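Local coordinates for protein mosquitocidal toxin (Lysinibacillus sphaericus, PDB 2VSE) that kills mosquito larvae, probably by ADP-ribosylating target proteins with its enzymatic domain while ricin-B-like lectin domains bind carbohydrate, at residues N474-W479 against N495-L500. Residues are numbered along the deposited sequence; the frame is centred on the assembly and turned at random.
Sequences NYSLAW and NDQYWL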
loop_
_atom_site.group_PDB
_atom_site.type_symbol
_atom_site.label_atom_id
_atom_site.label_comp_id
_atom_site.label_asym_id
_atom_site.label_seq_id
_atom_site.Cartn_x
_atom_site.Cartn_y
_atom_site.Cartn_z
ATOM N N ASN A 474 -25.020 4.007 -13.880
ATOM C CA ASN A 474 -25.710 3.259 -14.936
ATOM C C ASN A 474 -24.858 2.956 -16.159
ATOM O O ASN A 474 -25.203 2.085 -16.958
ATOM C CB ASN A 474 -26.945 4.018 -15.406
ATOM C CG ASN A 474 -28.156 3.757 -14.539
ATOM O OD1 ASN A 474 -28.459 2.608 -14.205
ATOM N ND2 ASN A 474 -28.865 4.818 -14.179
ATOM N N TYR A 475 -23.761 3.686 -16.328
ATOM C CA TYR A 475 -22.916 3.489 -17.490
ATOM C C TYR A 475 -21.619 2.815 -17.098
ATOM O O TYR A 475 -20.999 3.152 -16.083
ATOM C CB TYR A 475 -22.651 4.805 -18.222
ATOM C CG TYR A 475 -23.898 5.448 -18.789
ATOM C CD1 TYR A 475 -24.186 5.382 -20.157
ATOM C CD2 TYR A 475 -24.798 6.122 -17.960
ATOM C CE1 TYR A 475 -25.344 5.980 -20.684
ATOM C CE2 TYR A 475 -25.948 6.709 -18.469
ATOM C CZ TYR A 475 -26.222 6.641 -19.830
ATOM O OH TYR A 475 -27.373 7.243 -20.320
ATOM N N SER A 476 -21.225 1.844 -17.915
ATOM C CA SER A 476 -19.963 1.148 -17.736
ATOM C C SER A 476 -19.184 1.165 -19.037
ATOM O O SER A 476 -19.756 1.349 -20.123
ATOM C CB SER A 476 -20.191 -0.292 -17.279
ATOM O OG SER A 476 -20.887 -1.050 -18.267
ATOM N N LEU A 477 -17.878 0.968 -18.917
ATOM C CA LEU A 477 -16.968 0.950 -20.053
ATOM C C LEU A 477 -17.276 -0.251 -20.951
ATOM O O LEU A 477 -17.256 -1.387 -20.487
ATOM C CB LEU A 477 -15.533 0.863 -19.531
ATOM C CG LEU A 477 -14.430 1.686 -20.182
ATOM C CD1 LEU A 477 -14.790 3.169 -20.196
ATOM C CD2 LEU A 477 -13.123 1.463 -19.436
ATOM N N ALA A 478 -17.563 0.008 -22.226
ATOM C CA ALA A 478 -17.961 -1.045 -23.176
ATOM C C ALA A 478 -17.243 -0.932 -24.512
ATOM O O ALA A 478 -16.776 0.149 -24.894
ATOM C CB ALA A 478 -19.474 -1.026 -23.413
ATOM N N TRP A 479 -17.170 -2.060 -25.223
ATOM C CA TRP A 479 -16.632 -2.089 -26.577
ATOM C C TRP A 479 -17.778 -1.971 -27.583
ATOM O O TRP A 479 -18.727 -2.756 -27.557
ATOM C CB TRP A 479 -15.780 -3.359 -26.827
ATOM C CG TRP A 479 -15.131 -3.389 -28.212
ATOM C CD1 TRP A 479 -14.515 -2.348 -28.856
ATOM C CD2 TRP A 479 -15.055 -4.506 -29.105
ATOM N NE1 TRP A 479 -14.053 -2.750 -30.086
ATOM C CE2 TRP A 479 -14.369 -4.071 -30.265
ATOM C CE3 TRP A 479 -15.493 -5.836 -29.040
ATOM C CZ2 TRP A 479 -14.126 -4.917 -31.357
ATOM C CZ3 TRP A 479 -15.250 -6.677 -30.131
ATOM C CH2 TRP A 479 -14.570 -6.209 -31.271
ATOM N N ASN A 495 -22.621 -9.359 -21.066
ATOM C CA ASN A 495 -21.320 -9.978 -20.833
ATOM C C ASN A 495 -20.152 -9.262 -21.510
ATOM O O ASN A 495 -19.056 -9.260 -20.965
ATOM C CB ASN A 495 -21.321 -11.482 -21.141
ATOM C CG ASN A 495 -22.129 -12.310 -20.117
ATOM O OD1 ASN A 495 -22.600 -11.795 -19.094
ATOM N ND2 ASN A 495 -22.285 -13.601 -20.399
ATOM N N ASP A 496 -20.380 -8.612 -22.654
ATOM C CA ASP A 496 -19.289 -7.879 -23.334
ATOM C C ASP A 496 -19.022 -6.499 -22.752
ATOM O O ASP A 496 -18.295 -5.703 -23.351
ATOM C CB ASP A 496 -19.501 -7.802 -24.857
ATOM C CG ASP A 496 -20.778 -7.081 -25.249
ATOM O OD1 ASP A 496 -21.060 -7.063 -26.465
ATOM O OD2 ASP A 496 -21.499 -6.549 -24.365
ATOM N N GLN A 497 -19.626 -6.228 -21.592
ATOM C CA GLN A 497 -19.350 -5.021 -20.818
ATOM C C GLN A 497 -18.541 -5.380 -19.581
ATOM O O GLN A 497 -18.379 -4.563 -18.677
ATOM C CB GLN A 497 -20.652 -4.334 -20.431
ATOM C CG GLN A 497 -21.550 -4.051 -21.611
ATOM C CD GLN A 497 -22.824 -3.357 -21.199
ATOM O OE1 GLN A 497 -23.843 -4.002 -20.992
ATOM N NE2 GLN A 497 -22.774 -2.039 -21.081
ATOM N N TYR A 498 -18.053 -6.621 -19.549
ATOM C CA TYR A 498 -17.166 -7.093 -18.497
ATOM C C TYR A 498 -15.747 -7.278 -19.016
ATOM O O TYR A 498 -15.539 -7.586 -20.181
ATOM C CB TYR A 498 -17.684 -8.390 -17.886
ATOM C CG TYR A 498 -18.850 -8.181 -16.964
ATOM C CD1 TYR A 498 -18.662 -8.066 -15.585
ATOM C CD2 TYR A 498 -20.147 -8.102 -17.468
ATOM C CE1 TYR A 498 -19.735 -7.865 -14.733
ATOM C CE2 TYR A 498 -21.224 -7.906 -16.628
ATOM C CZ TYR A 498 -21.011 -7.780 -15.262
ATOM O OH TYR A 498 -22.101 -7.583 -14.437
ATOM N N TRP A 499 -14.775 -7.101 -18.131
ATOM C CA TRP A 499 -13.375 -7.043 -18.527
ATOM C C TRP A 499 -12.505 -7.911 -17.635
ATOM O O TRP A 499 -12.629 -7.899 -16.399
ATOM C CB TRP A 499 -12.856 -5.597 -18.520
ATOM C CG TRP A 499 -13.629 -4.704 -19.451
ATOM C CD1 TRP A 499 -14.768 -4.026 -19.166
ATOM C CD2 TRP A 499 -13.331 -4.429 -20.824
ATOM N NE1 TRP A 499 -15.203 -3.350 -20.264
ATOM C CE2 TRP A 499 -14.337 -3.567 -21.297
ATOM C CE3 TRP A 499 -12.305 -4.822 -21.697
ATOM C CZ2 TRP A 499 -14.360 -3.086 -22.610
ATOM C CZ3 TRP A 499 -12.329 -4.353 -23.005
ATOM C CH2 TRP A 499 -13.352 -3.486 -23.448
ATOM N N LEU A 500 -11.634 -8.667 -18.291
ATOM C CA LEU A 500 -10.677 -9.523 -17.643
ATOM C C LEU A 500 -9.451 -8.669 -17.443
ATOM O O LEU A 500 -8.893 -8.138 -18.415
ATOM C CB LEU A 500 -10.353 -10.723 -18.538
ATOM C CG LEU A 500 -11.472 -11.759 -18.766
ATOM C CD1 LEU A 500 -11.194 -12.601 -19.999
ATOM C CD2 LEU A 500 -11.686 -12.627 -17.524
HETATM O O HOH W 1 -17.486 -2.353 -17.853
HETATM O O HOH W 2 -18.774 -4.070 -25.099
#
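The indole edge of W499 meets the backbone of strand 476-479 through one direct hydrogen bond, and two waters bridge the backbones of the two segments, in a ricin-B-like beta-trefoil of the toxin. The motif behind it is the Q-x-W signature of this lectin family, here Q497-Y498-W499, whose glutamine and tryptophan both touch strand 476-479, W499 by its indole edge and Q497 by its CG. W499 NE1 donates to L477 O at 2.8 Å, nearly straight (165°); the carbonyl oxygen lies in the plane of the ring, while the donor stands above the carbonyl plane. L477 O also accepts from a water that donates in turn to Q497 O, so two donors grip one backbone acceptor of a buried residue. The six-membered end of the indole reaches farther along the strand, where W499 CH2 packs 4.2 Å from W479 CB. W479's own ring swings away, its CG anti to the backbone N (chi1 -177°), and its NE1 bonds R485 O. Q497 lays CG 4.1 Å from A478 CB, its amide held by Y494 N and T491 O. A second water ties W479 N and O to D496 O. The short strand segments 476-479 and 498-500 run at 79° to each other and belong to different sheets: 476-479 pairs with 487-490, whereas 498-503 lies between 464-469 and 509-513, and W499 also touches I467, I487 and L521 of the surrounding strands.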